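Local structure of sensor protein KdpD (Escherichia coli, 4Y2F) at residues S31-R36 and E122-L127; Q38-D43 and L48-H53; T58-A63 and L101-P106; A75-D80 and P86-P91; K97-V102 and A131-T136. The protein is a sensor histidine kinase that probably autophosphorylates and relays a phosphoryl group in response to potassium supply, the part described here being its GAF domain. One frame throughout, in Å; residues are numbered along the deposited sequence.

Interaction 1: S31-R36 and E122-L127; sequences STFHAR and ETFTLL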
# COMPACT_ATOMS: atom_id res chain seq x y z
N SER A 31 -6.78 6.16 15.72
CA SER A 31 -6.99 4.96 16.52
C SER A 31 -5.70 4.15 16.65
O SER A 31 -5.32 3.76 17.76
CB SER A 31 -8.12 4.13 15.90
OG SER A 31 -8.13 2.81 16.41
N THR A 32 -5.02 3.89 15.53
CA THR A 32 -3.86 3.00 15.56
C THR A 32 -2.69 3.64 16.30
O THR A 32 -1.93 2.94 16.99
CB THR A 32 -3.44 2.68 14.12
OG1 THR A 32 -4.54 2.02 13.47
CG2 THR A 32 -2.20 1.80 14.08
N PHE A 33 -2.49 4.95 16.13
CA PHE A 33 -1.30 5.62 16.66
C PHE A 33 -1.60 6.52 17.83
O PHE A 33 -0.72 7.27 18.27
CB PHE A 33 -0.57 6.36 15.53
CG PHE A 33 -0.08 5.45 14.46
CD1 PHE A 33 1.10 4.74 14.64
CD2 PHE A 33 -0.83 5.23 13.31
CE1 PHE A 33 1.55 3.87 13.68
CE2 PHE A 33 -0.38 4.35 12.35
CZ PHE A 33 0.81 3.66 12.54
N HIS A 34 -2.82 6.46 18.37
CA HIS A 34 -3.20 7.21 19.56
C HIS A 34 -2.84 8.69 19.41
O HIS A 34 -2.09 9.26 20.21
CB HIS A 34 -2.52 6.62 20.80
CG HIS A 34 -2.82 5.17 20.99
ND1 HIS A 34 -4.04 4.71 21.42
CD2 HIS A 34 -2.05 4.07 20.78
CE1 HIS A 34 -4.02 3.39 21.48
NE2 HIS A 34 -2.82 2.98 21.09
N ALA A 35 -3.40 9.29 18.36
CA ALA A 35 -2.95 10.61 17.94
C ALA A 35 -4.10 11.36 17.31
O ALA A 35 -5.07 10.77 16.85
CB ALA A 35 -1.83 10.49 16.90
N ARG A 36 -4.01 12.68 17.33
CA ARG A 36 -4.87 13.49 16.48
C ARG A 36 -4.15 13.71 15.16
O ARG A 36 -2.92 13.77 15.11
CB ARG A 36 -5.17 14.83 17.15
CG ARG A 36 -5.82 14.69 18.54
CD ARG A 36 -7.21 14.05 18.50
NE ARG A 36 -7.71 13.62 19.83
CZ ARG A 36 -8.41 14.39 20.68
NH1 ARG A 36 -8.69 15.65 20.35
NH2 ARG A 36 -8.84 13.90 21.86
N GLU A 122 4.86 4.74 8.43
CA GLU A 122 5.25 4.94 7.04
C GLU A 122 4.44 4.08 6.09
O GLU A 122 4.04 4.53 5.01
CB GLU A 122 6.74 4.69 6.86
CG GLU A 122 7.14 4.92 5.42
CD GLU A 122 8.62 4.89 5.22
OE1 GLU A 122 9.27 5.92 5.48
OE2 GLU A 122 9.13 3.83 4.82
N THR A 123 4.16 2.83 6.48
CA THR A 123 3.34 1.97 5.64
C THR A 123 1.93 2.54 5.52
O THR A 123 1.34 2.52 4.43
CB THR A 123 3.30 0.56 6.22
OG1 THR A 123 4.64 0.07 6.37
CG2 THR A 123 2.54 -0.36 5.29
N PHE A 124 1.38 3.08 6.62
CA PHE A 124 0.08 3.72 6.54
C PHE A 124 0.09 4.87 5.53
O PHE A 124 -0.81 4.97 4.68
CB PHE A 124 -0.36 4.22 7.92
CG PHE A 124 -1.09 3.19 8.74
CD1 PHE A 124 -0.44 2.07 9.21
CD2 PHE A 124 -2.43 3.36 9.03
CE1 PHE A 124 -1.12 1.11 9.96
CE2 PHE A 124 -3.12 2.42 9.79
CZ PHE A 124 -2.47 1.29 10.24
N THR A 125 1.09 5.75 5.59
CA THR A 125 1.10 6.89 4.67
C THR A 125 1.25 6.44 3.22
O THR A 125 0.75 7.11 2.31
CB THR A 125 2.19 7.91 5.03
OG1 THR A 125 3.49 7.33 4.87
CG2 THR A 125 2.02 8.40 6.47
N LEU A 126 1.92 5.31 2.99
CA LEU A 126 2.03 4.79 1.63
C LEU A 126 0.68 4.35 1.10
O LEU A 126 0.33 4.62 -0.06
CB LEU A 126 3.03 3.64 1.61
CG LEU A 126 3.25 2.90 0.30
CD1 LEU A 126 3.62 3.88 -0.81
CD2 LEU A 126 4.35 1.90 0.52
N LEU A 127 -0.12 3.68 1.94
CA LEU A 127 -1.45 3.25 1.50
C LEU A 127 -2.36 4.46 1.27
O LEU A 127 -3.11 4.49 0.29
CB LEU A 127 -2.05 2.31 2.54
CG LEU A 127 -1.44 0.92 2.68
CD1 LEU A 127 -2.44 0.12 3.45
CD2 LEU A 127 -1.20 0.27 1.33

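Interaction 2: Q38-D43 and L48-H53; sequences QVLLPD and LQPLTH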
# COMPACT_ATOMS: atom_id res chain seq x y z
N GLN A 38 -4.43 15.40 10.89
CA GLN A 38 -5.10 16.17 9.86
C GLN A 38 -4.39 15.92 8.54
O GLN A 38 -3.17 16.12 8.44
CB GLN A 38 -4.97 17.66 10.19
CG GLN A 38 -5.48 18.55 9.09
CD GLN A 38 -6.99 18.60 9.08
OE1 GLN A 38 -7.60 19.04 10.05
NE2 GLN A 38 -7.60 18.13 7.99
N VAL A 39 -5.14 15.47 7.55
CA VAL A 39 -4.66 15.35 6.18
C VAL A 39 -4.85 16.68 5.48
O VAL A 39 -5.91 17.32 5.60
CB VAL A 39 -5.39 14.20 5.45
CG1 VAL A 39 -5.13 14.25 3.95
CG2 VAL A 39 -4.94 12.85 6.02
N LEU A 40 -3.81 17.11 4.77
CA LEU A 40 -3.80 18.35 3.99
C LEU A 40 -3.59 17.99 2.52
O LEU A 40 -2.69 17.22 2.19
CB LEU A 40 -2.64 19.23 4.46
CG LEU A 40 -2.65 19.59 5.95
CD1 LEU A 40 -1.41 20.41 6.33
CD2 LEU A 40 -3.91 20.33 6.29
N LEU A 41 -4.41 18.58 1.65
CA LEU A 41 -4.38 18.27 0.23
C LEU A 41 -4.16 19.54 -0.58
O LEU A 41 -4.64 20.61 -0.20
CB LEU A 41 -5.71 17.62 -0.21
CG LEU A 41 -6.01 16.30 0.52
CD1 LEU A 41 -7.35 15.75 0.08
CD2 LEU A 41 -4.91 15.27 0.30
N PRO A 42 -3.43 19.45 -1.70
CA PRO A 42 -3.21 20.65 -2.52
C PRO A 42 -4.47 21.07 -3.25
O PRO A 42 -5.28 20.25 -3.68
CB PRO A 42 -2.13 20.19 -3.52
CG PRO A 42 -2.31 18.70 -3.60
CD PRO A 42 -2.70 18.28 -2.21
N ASP A 43 -4.63 22.39 -3.40
CA ASP A 43 -5.70 22.94 -4.23
C ASP A 43 -5.20 23.08 -5.67
O ASP A 43 -4.16 22.53 -6.05
CB ASP A 43 -6.27 24.22 -3.63
CG ASP A 43 -5.26 25.37 -3.58
OD1 ASP A 43 -4.27 25.36 -4.34
OD2 ASP A 43 -5.48 26.31 -2.78
N LEU A 48 -1.74 23.92 0.16
CA LEU A 48 -2.38 22.91 0.99
C LEU A 48 -3.64 23.45 1.66
O LEU A 48 -3.69 24.61 2.09
CB LEU A 48 -1.41 22.44 2.06
CG LEU A 48 -0.22 21.65 1.53
CD1 LEU A 48 0.75 21.42 2.67
CD2 LEU A 48 -0.68 20.31 0.94
N GLN A 49 -4.65 22.60 1.76
CA GLN A 49 -5.89 22.93 2.44
C GLN A 49 -6.33 21.75 3.28
O GLN A 49 -6.14 20.59 2.88
CB GLN A 49 -7.00 23.30 1.44
CG GLN A 49 -6.60 24.34 0.40
CD GLN A 49 -6.42 25.74 0.98
OE1 GLN A 49 -6.73 25.99 2.14
NE2 GLN A 49 -5.92 26.65 0.15
N PRO A 50 -6.94 22.00 4.45
CA PRO A 50 -7.25 23.33 4.98
C PRO A 50 -6.06 24.08 5.58
O PRO A 50 -5.01 23.48 5.85
CB PRO A 50 -8.30 23.03 6.07
CG PRO A 50 -8.03 21.63 6.49
CD PRO A 50 -7.52 20.91 5.27
N LEU A 51 -6.21 25.40 5.76
CA LEU A 51 -5.25 26.23 6.46
C LEU A 51 -5.60 26.43 7.93
O LEU A 51 -4.91 27.18 8.63
CB LEU A 51 -5.12 27.60 5.78
CG LEU A 51 -4.21 27.73 4.55
CD1 LEU A 51 -4.61 28.93 3.71
CD2 LEU A 51 -2.76 27.84 4.98
N THR A 52 -6.66 25.77 8.41
CA THR A 52 -7.16 25.94 9.77
C THR A 52 -7.11 24.59 10.47
O THR A 52 -7.73 23.62 10.02
CB THR A 52 -8.59 26.47 9.74
OG1 THR A 52 -9.44 25.53 9.06
CG2 THR A 52 -8.66 27.81 9.03
N HIS A 53 -6.38 24.53 11.59
CA HIS A 53 -6.24 23.30 12.34
C HIS A 53 -7.53 22.98 13.08
O HIS A 53 -8.31 23.88 13.41
CB HIS A 53 -5.13 23.46 13.37
CG HIS A 53 -5.48 24.39 14.48
ND1 HIS A 53 -5.52 25.76 14.32
CD2 HIS A 53 -5.83 24.16 15.77
CE1 HIS A 53 -5.87 26.33 15.46
NE2 HIS A 53 -6.06 25.38 16.35

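Interaction 3: T58-A63 and L101-P106; sequences TPWDDA and LVVVEP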
# COMPACT_ATOMS: atom_id res chain seq x y z
N THR A 58 -2.53 21.19 18.18
CA THR A 58 -1.74 22.40 18.30
C THR A 58 -1.50 22.96 16.90
O THR A 58 -1.34 22.20 15.95
CB THR A 58 -0.40 22.08 18.96
OG1 THR A 58 -0.60 21.19 20.07
CG2 THR A 58 0.24 23.35 19.50
N PRO A 59 -1.50 24.28 16.74
CA PRO A 59 -1.26 24.85 15.40
C PRO A 59 0.14 24.53 14.91
O PRO A 59 1.12 24.67 15.64
CB PRO A 59 -1.43 26.36 15.60
CG PRO A 59 -2.15 26.52 16.86
CD PRO A 59 -1.92 25.30 17.71
N TRP A 60 0.24 24.14 13.64
CA TRP A 60 1.52 23.91 12.99
C TRP A 60 1.83 25.09 12.07
O TRP A 60 0.98 25.94 11.80
CB TRP A 60 1.51 22.61 12.18
CG TRP A 60 0.44 22.57 11.16
CD1 TRP A 60 0.50 23.04 9.88
CD2 TRP A 60 -0.87 22.05 11.33
NE1 TRP A 60 -0.69 22.83 9.24
CE2 TRP A 60 -1.56 22.22 10.11
CE3 TRP A 60 -1.54 21.43 12.39
CZ2 TRP A 60 -2.87 21.81 9.92
CZ3 TRP A 60 -2.85 21.00 12.19
CH2 TRP A 60 -3.50 21.20 10.97
N ASP A 61 3.07 25.13 11.60
CA ASP A 61 3.48 26.20 10.71
C ASP A 61 3.03 25.88 9.29
O ASP A 61 3.46 24.87 8.71
CB ASP A 61 4.99 26.40 10.78
CG ASP A 61 5.46 27.59 9.96
OD1 ASP A 61 5.92 28.59 10.56
OD2 ASP A 61 5.36 27.54 8.72
N ASP A 62 2.15 26.72 8.74
CA ASP A 62 1.61 26.48 7.41
C ASP A 62 2.70 26.46 6.35
O ASP A 62 2.63 25.68 5.40
CB ASP A 62 0.59 27.56 7.04
CG ASP A 62 -0.63 27.56 7.93
OD1 ASP A 62 -1.03 26.48 8.41
OD2 ASP A 62 -1.20 28.65 8.14
N ALA A 63 3.71 27.32 6.49
CA ALA A 63 4.74 27.41 5.47
C ALA A 63 5.71 26.24 5.53
O ALA A 63 6.20 25.80 4.49
CB ALA A 63 5.47 28.75 5.57
N LEU A 101 -0.27 15.75 2.64
CA LEU A 101 0.50 15.62 3.87
C LEU A 101 -0.43 15.13 4.96
O LEU A 101 -1.65 15.31 4.88
CB LEU A 101 1.01 16.96 4.38
CG LEU A 101 1.97 17.82 3.60
CD1 LEU A 101 2.24 19.01 4.48
CD2 LEU A 101 3.25 17.07 3.31
N VAL A 102 0.15 14.51 5.98
CA VAL A 102 -0.59 14.30 7.22
C VAL A 102 0.23 14.89 8.36
O VAL A 102 1.45 14.70 8.45
CB VAL A 102 -0.97 12.82 7.43
CG1 VAL A 102 0.27 11.93 7.56
CG2 VAL A 102 -1.92 12.66 8.63
N VAL A 103 -0.44 15.67 9.20
CA VAL A 103 0.14 16.17 10.44
C VAL A 103 -0.37 15.24 11.54
O VAL A 103 -1.58 15.01 11.65
CB VAL A 103 -0.29 17.62 10.72
CG1 VAL A 103 0.37 18.11 12.01
CG2 VAL A 103 0.11 18.52 9.55
N VAL A 104 0.55 14.66 12.31
CA VAL A 104 0.23 13.68 13.35
C VAL A 104 0.71 14.22 14.69
O VAL A 104 1.92 14.39 14.88
CB VAL A 104 0.87 12.31 13.06
CG1 VAL A 104 0.47 11.31 14.11
CG2 VAL A 104 0.47 11.81 11.66
N GLU A 105 -0.22 14.42 15.62
CA GLU A 105 0.10 14.91 16.96
C GLU A 105 -0.30 13.85 17.98
O GLU A 105 -1.49 13.72 18.29
CB GLU A 105 -0.62 16.22 17.24
CG GLU A 105 -0.12 16.85 18.53
CD GLU A 105 -0.82 18.14 18.87
OE1 GLU A 105 -1.60 18.65 18.03
OE2 GLU A 105 -0.61 18.64 20.00
N PRO A 106 0.65 13.10 18.53
CA PRO A 106 0.28 11.99 19.43
C PRO A 106 0.03 12.48 20.84
O PRO A 106 0.56 13.49 21.29
CB PRO A 106 1.55 11.13 19.40
CG PRO A 106 2.66 12.11 19.24
CD PRO A 106 2.11 13.17 18.31
O HOH W 1 -0.62 19.54 15.56

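Interaction 4: A75-D80 and P86-P91; sequences AGAGTD and PYQILP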
# COMPACT_ATOMS: atom_id res chain seq x y z
N ALA A 75 8.96 16.86 8.16
CA ALA A 75 9.40 17.90 9.07
C ALA A 75 8.78 17.61 10.44
O ALA A 75 7.96 16.69 10.60
CB ALA A 75 9.05 19.29 8.52
N GLY A 76 9.14 18.39 11.42
CA GLY A 76 8.65 18.14 12.74
C GLY A 76 9.51 17.13 13.46
O GLY A 76 10.67 16.89 13.13
N ALA A 77 8.90 16.52 14.47
CA ALA A 77 9.63 15.59 15.32
C ALA A 77 10.26 14.46 14.52
O ALA A 77 9.64 13.90 13.61
CB ALA A 77 8.68 15.01 16.37
N GLY A 78 11.50 14.12 14.87
CA GLY A 78 12.22 13.10 14.16
C GLY A 78 13.01 13.59 12.97
O GLY A 78 13.66 12.78 12.30
N THR A 79 12.98 14.90 12.69
CA THR A 79 13.72 15.50 11.59
C THR A 79 14.56 16.66 12.11
O THR A 79 14.42 17.11 13.25
CB THR A 79 12.80 16.03 10.48
OG1 THR A 79 12.25 17.31 10.84
CG2 THR A 79 11.65 15.05 10.19
N ASP A 80 15.40 17.20 11.23
CA ASP A 80 16.23 18.36 11.57
C ASP A 80 15.52 19.68 11.28
O ASP A 80 16.13 20.74 11.48
CB ASP A 80 17.56 18.27 10.85
CG ASP A 80 18.44 17.15 11.39
OD1 ASP A 80 18.34 16.84 12.60
OD2 ASP A 80 19.25 16.59 10.62
N PRO A 86 5.79 19.16 18.92
CA PRO A 86 5.19 17.91 19.43
C PRO A 86 4.35 17.17 18.40
O PRO A 86 3.43 16.43 18.78
CB PRO A 86 4.29 18.42 20.57
CG PRO A 86 3.81 19.73 20.05
CD PRO A 86 5.02 20.34 19.34
N TYR A 87 4.66 17.34 17.11
CA TYR A 87 3.93 16.66 16.05
C TYR A 87 4.90 16.34 14.92
O TYR A 87 6.01 16.86 14.85
CB TYR A 87 2.78 17.54 15.51
CG TYR A 87 3.22 18.92 15.06
CD1 TYR A 87 3.75 19.12 13.80
CD2 TYR A 87 3.13 20.02 15.92
CE1 TYR A 87 4.17 20.38 13.38
CE2 TYR A 87 3.52 21.27 15.50
CZ TYR A 87 4.06 21.45 14.24
OH TYR A 87 4.48 22.71 13.80
N GLN A 88 4.46 15.44 14.04
CA GLN A 88 5.19 15.16 12.81
C GLN A 88 4.42 15.71 11.61
O GLN A 88 3.18 15.72 11.60
CB GLN A 88 5.35 13.66 12.61
CG GLN A 88 6.08 12.98 13.75
CD GLN A 88 6.41 11.56 13.41
OE1 GLN A 88 5.58 10.68 13.55
NE2 GLN A 88 7.62 11.33 12.92
N ILE A 89 5.16 16.15 10.59
CA ILE A 89 4.59 16.55 9.31
C ILE A 89 5.13 15.55 8.29
O ILE A 89 6.34 15.51 8.03
CB ILE A 89 5.00 17.98 8.94
CG1 ILE A 89 4.41 18.97 9.94
CG2 ILE A 89 4.50 18.31 7.55
CD1 ILE A 89 4.81 20.42 9.62
N LEU A 90 4.23 14.74 7.72
CA LEU A 90 4.65 13.59 6.90
C LEU A 90 4.09 13.69 5.49
O LEU A 90 2.86 13.79 5.30
CB LEU A 90 4.20 12.28 7.55
CG LEU A 90 4.77 12.09 8.95
CD1 LEU A 90 4.15 10.85 9.57
CD2 LEU A 90 6.29 11.96 8.93
N PRO A 91 4.93 13.65 4.47
CA PRO A 91 4.40 13.62 3.10
C PRO A 91 3.72 12.30 2.78
O PRO A 91 4.16 11.23 3.19
CB PRO A 91 5.64 13.83 2.23
CG PRO A 91 6.78 13.36 3.08
CD PRO A 91 6.40 13.70 4.50
O HOH W 2 8.51 13.98 11.07

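Interaction 5: K97-V102 and A131-T136; sequences KTYGLV and ALERLT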
# COMPACT_ATOMS: atom_id res chain seq x y z
N LYS A 97 6.38 11.21 -6.04
CA LYS A 97 5.33 12.22 -6.06
C LYS A 97 4.62 12.29 -4.72
O LYS A 97 4.26 11.27 -4.14
CB LYS A 97 4.30 11.93 -7.16
CG LYS A 97 4.49 12.77 -8.42
CD LYS A 97 5.94 12.76 -8.87
CE LYS A 97 6.21 13.86 -9.89
NZ LYS A 97 7.67 14.01 -10.16
N THR A 98 4.40 13.52 -4.25
CA THR A 98 3.69 13.77 -3.00
C THR A 98 2.28 14.24 -3.33
O THR A 98 2.10 15.17 -4.12
CB THR A 98 4.46 14.79 -2.17
OG1 THR A 98 5.77 14.26 -1.89
CG2 THR A 98 3.77 15.04 -0.85
N TYR A 99 1.28 13.56 -2.77
CA TYR A 99 -0.12 13.83 -3.07
C TYR A 99 -0.82 14.58 -1.96
O TYR A 99 -1.97 14.99 -2.13
CB TYR A 99 -0.85 12.51 -3.35
CG TYR A 99 -0.38 11.89 -4.64
CD1 TYR A 99 0.74 11.05 -4.66
CD2 TYR A 99 -1.00 12.18 -5.84
CE1 TYR A 99 1.20 10.52 -5.83
CE2 TYR A 99 -0.55 11.64 -7.02
CZ TYR A 99 0.56 10.81 -7.02
OH TYR A 99 1.01 10.28 -8.20
N GLY A 100 -0.14 14.77 -0.83
CA GLY A 100 -0.73 15.44 0.30
C GLY A 100 0.21 15.31 1.48
O GLY A 100 1.35 14.85 1.33
N LEU A 101 -0.27 15.75 2.64
CA LEU A 101 0.50 15.62 3.87
C LEU A 101 -0.43 15.13 4.96
O LEU A 101 -1.65 15.31 4.88
CB LEU A 101 1.01 16.96 4.38
CG LEU A 101 1.97 17.82 3.60
CD1 LEU A 101 2.24 19.01 4.48
CD2 LEU A 101 3.25 17.07 3.31
N VAL A 102 0.15 14.51 5.98
CA VAL A 102 -0.59 14.30 7.22
C VAL A 102 0.23 14.89 8.36
O VAL A 102 1.45 14.70 8.45
CB VAL A 102 -0.97 12.82 7.43
CG1 VAL A 102 0.27 11.93 7.56
CG2 VAL A 102 -1.92 12.66 8.63
N ALA A 131 -4.13 5.74 -2.40
CA ALA A 131 -5.54 6.05 -2.58
C ALA A 131 -5.73 7.44 -3.19
O ALA A 131 -6.51 7.62 -4.13
CB ALA A 131 -6.28 5.92 -1.24
N LEU A 132 -5.00 8.43 -2.67
CA LEU A 132 -5.02 9.77 -3.24
C LEU A 132 -4.55 9.77 -4.69
O LEU A 132 -5.14 10.44 -5.54
CB LEU A 132 -4.13 10.68 -2.41
CG LEU A 132 -4.66 10.99 -1.02
CD1 LEU A 132 -3.65 11.85 -0.25
CD2 LEU A 132 -6.00 11.70 -1.13
N GLU A 133 -3.50 9.00 -5.00
CA GLU A 133 -3.01 8.92 -6.37
C GLU A 133 -4.08 8.34 -7.30
O GLU A 133 -4.29 8.84 -8.41
CB GLU A 133 -1.73 8.08 -6.43
CG GLU A 133 -1.19 7.79 -7.84
CD GLU A 133 0.05 6.90 -7.82
OE1 GLU A 133 0.23 6.15 -6.84
OE2 GLU A 133 0.83 6.93 -8.80
N ARG A 134 -4.76 7.29 -6.85
CA ARG A 134 -5.81 6.68 -7.66
C ARG A 134 -6.92 7.68 -7.97
O ARG A 134 -7.34 7.82 -9.12
CB ARG A 134 -6.35 5.44 -6.97
CG ARG A 134 -7.45 4.77 -7.77
CD ARG A 134 -7.91 3.50 -7.09
NE ARG A 134 -8.56 3.77 -5.81
CZ ARG A 134 -8.05 3.46 -4.63
NH1 ARG A 134 -6.86 2.87 -4.54
NH2 ARG A 134 -8.72 3.75 -3.52
N LEU A 135 -7.41 8.38 -6.94
CA LEU A 135 -8.52 9.31 -7.17
C LEU A 135 -8.10 10.48 -8.04
O LEU A 135 -8.85 10.90 -8.93
CB LEU A 135 -9.07 9.82 -5.84
CG LEU A 135 -9.83 8.83 -4.96
CD1 LEU A 135 -10.37 9.55 -3.75
CD2 LEU A 135 -10.95 8.16 -5.73
N THR A 136 -6.91 11.04 -7.80
CA THR A 136 -6.43 12.18 -8.57
C THR A 136 -6.28 11.81 -10.04
O THR A 136 -6.76 12.53 -10.93
CB THR A 136 -5.10 12.66 -8.00
OG1 THR A 136 -5.31 13.20 -6.69
CG2 THR A 136 -4.48 13.73 -8.90
O HOH W 3 3.24 8.30 -8.05
O HOH W 4 -3.59 14.82 -4.19

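Interaction 1: S31-R36 and E122-L127
Phe33, which follows Thr32 of helix 18-33, drives the edge of its ring into the face of Phe124 on helix 115-142. The two helices belong to the helical layer that backs the antiparallel sheet of the GAF fold.

The aromatic pair is T-shaped. The ring centroids lie 5.1 Å apart and the planes stand at 84°. Phe33 CE2 is the leading atom and sits over the centre of the Phe124 ring. With chi1 at -63°, Phe33 CG is anti to its own carbonyl carbon, which sends the ring across toward helix 115-142.

The apolar packing is completed by Thr32. Its CG2 lies over one face of the Phe33 ring, offset toward the rim, and also touches the far end of Phe124. Thr32 OG1 is close to Phe124 too, but its hydrogen bonds go to Asp4 OD2 and Phe28 O. Leu5 and Met8 of helix 4-13 pack on Phe124 as well, while Leu121 adds to the packing around Phe33.

No hydrogen bond crosses between the two segments. Within helix 115-142, Glu122 O accepts from both Leu126 N and Thr125 OG1, the latter at 2.9 Å. Nearby, Thr123 packs on Thr123 of the second subunit, and Leu126 on Leu127 of that subunit. Phe33 CE2 lies 3.9 Å from Phe124 CG, on the rim of the ring it stands over.

Interaction 2: Q38-D43 and L48-H53
Gln49 CG is anti to its own carbonyl carbon, and a bend at chi2 (-71°) turns the amide toward Asp43. Asp43 CG stands between its backbone N and carbonyl carbon, chi1 65°, which brings OD2 close to the amide, with carboxylate and amide planes 36° apart.

Gln49 NE2 donates to Asp43 OD2 at 3.0 Å. The acceptor lies near the amide plane, but the donor meets OD2 on its anti side and well out of the carboxylate plane. The other oxygen, Asp43 OD1, accepts from Asn45 N and Lys47 N, so the carboxylate ties the turn to the strand. A leucine in place of Gln49 would probably leave Asp43 OD2 without this donor and the carboxylate held through OD1 alone among the bonds described.

The backbones pair next to this bond. Leu41 N donates to Gln49 O at 2.9 Å, and Gln49 N returns a bond to Leu41 O at 2.8 Å. Pro42 and Leu48 follow as the non-hydrogen-bonded pair, and Leu48 CD2 packs against Pro42 CD and Leu40 CB.

A cis peptide bond precedes Pro50. Leu40 CD2 meets Pro50 CD at 3.8 Å, the two side chains crossing at about a right angle. Gln38 NE2 comes to 3.8 Å from Pro50 CG and is held by a nearly straight bond to Val39 O, 3.0 Å long. Trp60 packs on Gln38 and Leu40, and Phe69 on Leu48. This is an antiparallel beta hairpin, with strand 48-49 forming one margin of the GAF sheet within the chain.

Interaction 3: T58-A63 and L101-P106
Glu105 holds Thr58 with both oxygens of its carboxylate. From CB the side chain runs out extended, with CG anti to the backbone N (chi1 -171°), which lets it span the gap from strand 97-106 to the loop. CB and CG are the spacer that carries CD to Thr58. OE1 takes the backbone hydrogen of Thr58 N at 2.7 Å on its syn lone pair. OE2 accepts from Thr58 OG1 at 2.6 Å, again from the syn side but 32° out of the carboxylate plane. A water also donates to OE1 and to Thr58 O, 2.8 Å from each, closing a bridge back to the same residue. A glutamine here would probably leave either the Thr58 amide or its hydroxyl without an acceptor, because only one oxygen would remain.

The other half of the contact is apolar. Val103 CG2 lies over the five-membered ring of Trp60, 4.1 Å from its centroid, a CH-pi contact. Val103 CG1 touches the six-membered part at Trp60 CE3, at 3.8 Å. Tyr87 and Leu40 also pack on the indole. The loop before helix 62-71 is thus held on the central strand 97-106 of the antiparallel GAF sheet by the Glu105 bonds and the Trp60-Val103 packing.

Asp61 N-caps helix 62-71, its OD2 accepting from Ile64 N and weakly from Ala63 N. The three donors converging on Glu105 are likely to favour its ionised form.

Interaction 4: A75-D80 and P86-P91
Ala75, Ala77 and Ile89 lose the most surface in this beta hairpin of strands 75-76 and 88-94, at the margin of the GAF sheet. Ala75 and Ile89 form an antiparallel hydrogen-bonded pair. Ala75 N donates to Ile89 O at 3.0 Å. Ile89 N donates back to Ala75 O at 2.9 Å. Their side chains lie on one face of the sheet, with CB atoms 4.3 Å apart.

Ala77 N adds a third backbone bond, to Tyr87 O, 2.9 Å, and Ala77 CB packs against the same oxygen. Ala77 O receives a weak bond from Gln88 NE2, whose stronger partner is Gln118 OE1, and a firmer one from a water. This water donates to Ala75 O and Ala77 O, both at 2.8 Å.

Gly76 sits between them at a positive phi of 86°, and a CB there would clash with Tyr87 O. Gly76 also opens a type II turn that runs to Thr79. Gly76 O accepts from Thr79 N and, on a lone pair, from Thr79 OG1 at 2.8 Å.

Strand 75-76 is an outermost strand of the sheet within this chain. Ile64 and Trp67 of helix 62-71 pack on Ala75, Leu109 of helix 109-112 packs on Ala77, and strand 97-106 flanks strand 88-94 on its other side.

Interaction 5: K97-V102 and A131-T136
The Tyr99 ring receives Glu133 CB over one face, 3.8 Å from the ring centroid and offset toward the rim. This is a CH-pi contact. At the ring edge, in its plane, a water takes the hydrogen of Tyr99 OH at 3.0 Å. The same water donates to Glu133 OE2, so it joins the phenol to the carboxylate. Ring and carboxylate planes are 34° apart.

Glu133 crosses the phenol obliquely as an extended chain. Its CG is anti to the backbone N, chi1 174°, and this carries the aliphatic part across the ring toward its hydroxyl end. Glu133 CG comes within 3.3 Å of Tyr99 OH. The carboxylate has other mates: OE1 accepts from Ser94 OG, and OE2 forms a salt bridge with Lys137 NZ. Beyond the chain, Arg134 NH1 of the second subunit is a long, weak ionic partner of OE1.

Leu132 supplies the apolar base. Its CB meets Tyr99 CB at 3.9 Å, and its CD1 lies near Tyr99 O. Gly100, with no side chain, lies beside Leu132, where a CB would sit tight against CD1. Ile21 of helix 18-33 and Leu92 of strand 88-94 also pack on Leu132.

One turn on, Thr136 OG1 donates to Leu132 O at 3.0 Å, and Thr136 N reaches the same oxygen from the opposite face of its plane. A second water donates to Tyr99 O at 2.6 Å and weakly to Thr136 OG1, linking strand and helix. The contact seats the long C-terminal helix 115-142 against the antiparallel sheet, the helix-on-sheet layering of GAF domains.

How the interactions relate
All five contacts have segments that reach one antiparallel sheet; interaction 1 joins helices packed against it. Strand 97-106 is its hub, serving interactions 3 and 5, whose centres lie about 17 Å apart. Interactions 2 and 4 are the marginal hairpins, with centres about 16 Å apart and no touch. Each is bonded to strand 97-106: Leu40 N lies 2.8 Å from Leu101 O, and Leu90 N lies 2.9 Å from Val102 O. Interactions 3 and 4 are the nearest pair, about 8 Å between centres, and Tyr87 OH packs on Trp60 CA. Interactions 1 and 5 share helix 115-142 and touch the second subunit. Interactions 2, 3 and 4 nest within the chain loop closed by interaction 1.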